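Side-chain contacts in deoxycytidylate deaminase (Cyanophage S-TIM5, PDB 4P9E), which probably deaminates dCMP to dUMP at a bound zinc ion, and also takes up dTTP as an allosteric inhibitor: residues 103-107 and 108-112; 24-27 and 28-31. All coordinates share one frame; numbering follows the deposited sequence.

Contact 1. Residues 103-107 and 108-112; sequences KMIAQ and AGVKK
I105 and V110 meet where helix 99-107 gives way to the loop before strand 112-115. The CG2 methyl of I105 lies across the side chain of V110, 3.5 Å from V110 CB. That methyl points this way because it stands anti to the I105 backbone N (chi1 -63°). V110 N donates to I105 O over 3.2 Å, lying nearly on the extension of the C=O bond, with its N-H somewhat bent (152°). G109, at positive phi (79°), turns the chain out of the helix, and its N reaches A106 O at 3.2 Å from above the carbonyl plane. Together these two bonds make a Schellman motif. A108 N makes only weak bonds to M104 O and I105 O. Further out, I105 packs on P97 and L91, and its side chain comes within about 4 Å of those of C101, a zinc ligand, and E72, the predicted proton donor. S50 N of the second subunit donates to Q107 OE1; both residues bind dCMP, and Q107 also dTTP, in other structures of this protein, though no nucleotide is bound here. The carbonyls of I105 and A106 are thus satisfied by loop N-H groups, while Q107 O turns to K81 of the second subunit.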
ATOM      1  N   LYS A 103      -5.922  -8.908  23.528  1.00 37.68           N
ATOM      2  CA  LYS A 103      -7.066  -9.097  22.636  1.00 36.78           C
ATOM      3  C   LYS A 103      -6.760  -8.582  21.246  1.00 35.58           C
ATOM      4  O   LYS A 103      -7.163  -9.173  20.239  1.00 31.72           O
ATOM      5  CB  LYS A 103      -8.270  -8.271  23.092  1.00 45.13           C
ATOM      6  CG  LYS A 103      -8.822  -8.522  24.457  1.00 54.15           C
ATOM      7  CD  LYS A 103     -10.028  -7.593  24.728  1.00 56.38           C
ATOM      8  CE  LYS A 103      -9.694  -6.119  24.575  1.00 46.59           C
ATOM      9  NZ  LYS A 103     -10.655  -5.258  25.315  1.00 47.88           N
ATOM     10  N   MET A 104      -6.094  -7.433  21.211  1.00 41.23           N
ATOM     11  CA  MET A 104      -5.920  -6.692  19.975  1.00 40.62           C
ATOM     12  C   MET A 104      -4.782  -7.266  19.161  1.00 36.30           C
ATOM     13  O   MET A 104      -4.880  -7.414  17.936  1.00 31.72           O
ATOM     14  CB  MET A 104      -5.685  -5.218  20.273  1.00 40.05           C
ATOM     15  CG  MET A 104      -6.890  -4.543  20.908  1.00 42.66           C
ATOM     16  SD  MET A 104      -6.860  -2.751  20.720  1.00 47.35           S
ATOM     17  CE  MET A 104      -5.853  -2.281  22.115  1.00 50.68           C
ATOM     18  N   ILE A 105      -3.710  -7.590  19.869  1.00 36.39           N
ATOM     19  CA  ILE A 105      -2.577  -8.285  19.305  1.00 31.98           C
ATOM     20  C   ILE A 105      -3.026  -9.580  18.614  1.00 31.46           C
ATOM     21  O   ILE A 105      -2.609  -9.866  17.489  1.00 32.11           O
ATOM     22  CB  ILE A 105      -1.548  -8.563  20.409  1.00 34.74           C
ATOM     23  CG1 ILE A 105      -1.021  -7.245  20.961  1.00 33.08           C
ATOM     24  CG2 ILE A 105      -0.402  -9.408  19.912  1.00 31.87           C
ATOM     25  CD1 ILE A 105      -0.334  -7.375  22.294  1.00 30.50           C
ATOM     26  N   ALA A 106      -3.892 -10.354  19.265  1.00 31.96           N
ATOM     27  CA  ALA A 106      -4.333 -11.626  18.683  1.00 33.93           C
ATOM     28  C   ALA A 106      -5.210 -11.416  17.458  1.00 36.55           C
ATOM     29  O   ALA A 106      -5.061 -12.090  16.432  1.00 37.38           O
ATOM     30  CB  ALA A 106      -5.065 -12.453  19.702  1.00 34.37           C
ATOM     31  N   GLN A 107      -6.138 -10.480  17.581  1.00 40.98           N
ATOM     32  CA  GLN A 107      -7.033 -10.154  16.495  1.00 39.02           C
ATOM     33  C   GLN A 107      -6.279  -9.517  15.315  1.00 41.81           C
ATOM     34  O   GLN A 107      -6.732  -9.573  14.170  1.00 42.67           O
ATOM     35  CB  GLN A 107      -8.136  -9.232  17.004  1.00 43.04           C
ATOM     36  CG  GLN A 107      -9.359  -9.181  16.118  1.00 50.16           C
ATOM     37  CD  GLN A 107     -10.205 -10.440  16.187  1.00 59.63           C
ATOM     38  OE1 GLN A 107      -9.795 -11.504  15.730  1.00 67.02           O
ATOM     39  NE2 GLN A 107     -11.402 -10.320  16.748  1.00 68.29           N
ATOM     40  N   ALA A 108      -5.114  -8.936  15.595  1.00 38.56           N
ATOM     41  CA  ALA A 108      -4.316  -8.268  14.569  1.00 34.75           C
ATOM     42  C   ALA A 108      -3.506  -9.238  13.716  1.00 33.71           C
ATOM     43  O   ALA A 108      -2.910  -8.853  12.717  1.00 35.22           O
ATOM     44  CB  ALA A 108      -3.402  -7.239  15.209  1.00 33.23           C
ATOM     45  N   GLY A 109      -3.487 -10.499  14.122  1.00 29.03           N
ATOM     46  CA  GLY A 109      -2.721 -11.511  13.426  1.00 28.31           C
ATOM     47  C   GLY A 109      -1.245 -11.456  13.759  1.00 30.73           C
ATOM     48  O   GLY A 109      -0.408 -11.904  12.973  1.00 30.02           O
ATOM     49  N   VAL A 110      -0.918 -10.874  14.908  1.00 33.42           N
ATOM     50  CA  VAL A 110       0.453 -10.891  15.386  1.00 34.34           C
ATOM     51  C   VAL A 110       0.839 -12.346  15.629  1.00 36.98           C
ATOM     52  O   VAL A 110       0.147 -13.076  16.320  1.00 39.84           O
ATOM     53  CB  VAL A 110       0.622 -10.029  16.636  1.00 30.43           C
ATOM     54  CG1 VAL A 110       1.947 -10.283  17.317  1.00 26.26           C
ATOM     55  CG2 VAL A 110       0.504  -8.562  16.258  1.00 31.36           C
ATOM     56  N   LYS A 111       1.930 -12.765  15.006  1.00 40.31           N
ATOM     57  CA  LYS A 111       2.340 -14.155  14.992  1.00 41.71           C
ATOM     58  C   LYS A 111       2.877 -14.572  16.366  1.00 48.47           C
ATOM     59  O   LYS A 111       2.498 -15.605  16.921  1.00 43.47           O
ATOM     60  CB  LYS A 111       3.407 -14.324  13.912  1.00 42.42           C
ATOM     61  CG  LYS A 111       3.982 -15.710  13.782  1.00 58.99           C
ATOM     62  CD  LYS A 111       4.885 -15.801  12.562  1.00 68.80           C
ATOM     63  CE  LYS A 111       5.983 -14.733  12.588  1.00 61.21           C
ATOM     64  NZ  LYS A 111       6.773 -14.670  11.309  1.00 57.85           N
ATOM     65  N   LYS A 112       3.758 -13.742  16.914  1.00 37.00           N
ATOM     66  CA  LYS A 112       4.396 -14.046  18.174  1.00 35.19           C
ATOM     67  C   LYS A 112       4.762 -12.767  18.931  1.00 32.92           C
ATOM     68  O   LYS A 112       5.079 -11.749  18.331  1.00 30.75           O
ATOM     69  CB  LYS A 112       5.639 -14.898  17.912  1.00 36.76           C
ATOM     70  CG  LYS A 112       6.530 -15.117  19.109  1.00 35.65           C
ATOM     71  CD  LYS A 112       7.777 -15.834  18.681  1.00 38.09           C
ATOM     72  CE  LYS A 112       8.527 -16.441  19.855  1.00 39.92           C
ATOM     73  NZ  LYS A 112       9.784 -17.022  19.343  1.00 42.28           N
TER

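Contact 2. Residues 24-27 and 28-31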
ATOM      1  N   ASN A  24       7.163   8.827  29.758  1.00 63.46           N
ATOM      2  CA  ASN A  24       7.164   9.807  30.838  1.00 67.96           C
ATOM      3  C   ASN A  24       6.454   9.315  32.115  1.00 71.26           C
ATOM      4  O   ASN A  24       6.235  10.079  33.058  1.00 76.14           O
ATOM      5  CB  ASN A  24       6.478  11.094  30.386  1.00 69.47           C
ATOM      6  CG  ASN A  24       7.305  12.306  30.704  1.00 85.85           C
ATOM      7  OD1 ASN A  24       8.120  12.747  29.887  1.00 91.60           O
ATOM      8  ND2 ASN A  24       7.114  12.857  31.898  1.00 89.60           N
ATOM      9  N   CYS A  25       6.090   8.044  32.110  1.00 77.54           N
ATOM     10  CA  CYS A  25       5.338   7.479  33.208  0.50 85.76           C
ATOM     11  C   CYS A  25       6.278   7.011  34.302  1.00 90.44           C
ATOM     12  O   CYS A  25       7.292   6.377  34.036  1.00 88.07           O
ATOM     13  CB  CYS A  25       4.440   6.361  32.701  0.50 72.60           C
ATOM     14  SG  CYS A  25       3.505   6.816  31.269  0.50 87.06           S
ATOM     15  N   LYS A  26       5.941   7.364  35.535  1.00 93.28           N
ATOM     16  CA  LYS A  26       6.813   7.106  36.658  1.00 92.28           C
ATOM     17  C   LYS A  26       6.551   5.703  37.174  1.00 92.06           C
ATOM     18  O   LYS A  26       7.425   5.079  37.779  1.00 87.95           O
ATOM     19  CB  LYS A  26       6.588   8.156  37.748  1.00100.97           C
ATOM     20  CG  LYS A  26       6.670   9.595  37.236  1.00 95.89           C
ATOM     21  CD  LYS A  26       7.940   9.823  36.434  1.00 93.52           C
ATOM     22  CE  LYS A  26       7.856  11.089  35.597  1.00 95.72           C
ATOM     23  NZ  LYS A  26       8.958  11.154  34.596  1.00 89.56           N
ATOM     24  N   ARG A  27       5.347   5.200  36.915  1.00 88.84           N
ATOM     25  CA  ARG A  27       4.993   3.856  37.340  1.00 85.58           C
ATOM     26  C   ARG A  27       5.734   2.809  36.498  1.00 84.06           C
ATOM     27  O   ARG A  27       6.483   1.980  37.021  1.00 76.64           O
ATOM     28  CB  ARG A  27       3.478   3.641  37.262  1.00 83.61           C
ATOM     29  CG  ARG A  27       2.953   2.657  38.302  1.00 93.16           C
ATOM     30  CD  ARG A  27       1.450   2.409  38.178  1.00 98.72           C
ATOM     31  NE  ARG A  27       1.146   1.246  37.348  1.00103.51           N
ATOM     32  CZ  ARG A  27      -0.002   0.576  37.383  1.00112.24           C
ATOM     33  NH1 ARG A  27      -0.969   0.950  38.212  1.00108.47           N
ATOM     34  NH2 ARG A  27      -0.185  -0.476  36.590  1.00109.01           N
ATOM     35  N   MET A  28       5.539   2.860  35.187  1.00 79.03           N
ATOM     36  CA  MET A  28       6.143   1.873  34.312  1.00 66.49           C
ATOM     37  C   MET A  28       6.511   2.499  32.990  1.00 61.60           C
ATOM     38  O   MET A  28       5.689   3.177  32.387  1.00 61.74           O
ATOM     39  CB  MET A  28       5.146   0.764  34.052  1.00 57.17           C
ATOM     40  CG  MET A  28       5.758  -0.586  33.883  1.00 52.71           C
ATOM     41  SD  MET A  28       4.411  -1.763  33.878  1.00 69.29           S
ATOM     42  CE  MET A  28       5.160  -3.145  34.751  1.00 88.69           C
ATOM     43  N   LYS A  29       7.748   2.281  32.555  1.00 52.89           N
ATOM     44  CA  LYS A  29       8.163   2.624  31.197  1.00 50.43           C
ATOM     45  C   LYS A  29       8.203   1.378  30.284  1.00 43.72           C
ATOM     46  O   LYS A  29       8.916   0.414  30.553  1.00 46.10           O
ATOM     47  CB  LYS A  29       9.513   3.332  31.208  1.00 48.59           C
ATOM     48  CG  LYS A  29       9.543   4.576  32.060  1.00 55.44           C
ATOM     49  CD  LYS A  29      10.646   5.534  31.607  1.00 54.27           C
ATOM     50  CE  LYS A  29      10.846   6.662  32.613  1.00 67.84           C
ATOM     51  NZ  LYS A  29       9.540   7.241  33.061  1.00 72.83           N
ATOM     52  N   VAL A  30       7.418   1.408  29.213  1.00 49.29           N
ATOM     53  CA  VAL A  30       7.285   0.275  28.297  1.00 42.92           C
ATOM     54  C   VAL A  30       7.618   0.691  26.866  1.00 41.59           C
ATOM     55  O   VAL A  30       7.275   1.795  26.424  1.00 39.34           O
ATOM     56  CB  VAL A  30       5.842  -0.277  28.317  1.00 41.68           C
ATOM     57  CG1 VAL A  30       5.762  -1.631  27.618  1.00 37.98           C
ATOM     58  CG2 VAL A  30       5.341  -0.385  29.748  1.00 42.23           C
ATOM     59  N   GLY A  31       8.293  -0.188  26.144  1.00 37.47           N
ATOM     60  CA  GLY A  31       8.554   0.048  24.741  1.00 33.18           C
ATOM     61  C   GLY A  31       8.060  -1.128  23.940  1.00 34.85           C
ATOM     62  O   GLY A  31       8.056  -2.246  24.427  1.00 37.40           O
TER
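C25 faces M28 and K29 across a tight bend in the loop between helix 6-20 and strand 31-36. Its CB sits 3.4 Å from M28 O, which also accepts a hydrogen bond from N46 ND2. C25 is modelled in two conformers, and in the one given here its sulfur is joined to C57 in a disulfide. The carbonyl of C25 takes the polar contact across the bend: K29 NZ comes to C25 O at 2.6 Å, above the carbonyl plane by 49° instead of on a lone pair. The aliphatic part of K29 runs nearly extended from the backbone and then bends at the last torsion (chi4 -45°), which swings the ammonium over to that oxygen; K29 CG also lies 3.5 Å from C25 O. Next along the chain, K26 brings a second ammonium near the first, K26 NZ standing 4.2 Å from K29 NZ. R27 is where the chain turns into the returning arm. Its side chain touches T64, which like C25, R27 and N46 contacts dTMP in another structure of this protein. M28 follows, and its side chain packs on H95. One hydrogen bond, K29 NZ to C25 O, therefore spans the bend, which N46 and S23 also hold from outside. The neighbouring lysines probably give this face a positive character, and the nearness of two like charges may favour loss of a proton from one of them.

Overall arrangement
Contact 1 is the more buried of the two and contact 2 lies at the surface; their centres are about 23 Å apart, on opposite sides of the chain's centre, and no atoms touch. Each leads the chain into a strand of the central mixed sheet, residues 108-112 into strand 112-115 and residues 28-31 into strand 31-36. Their chemistry differs with place: a helix end closed by backbone N-H groups and an apolar pair, against a loop bend bridged by a lysine and flanked by a disulfide. A second subunit packs against contact 1, whereas no other chain of the assembly reaches contact 2. Both include residues that bind nucleotides in other structures of this protein.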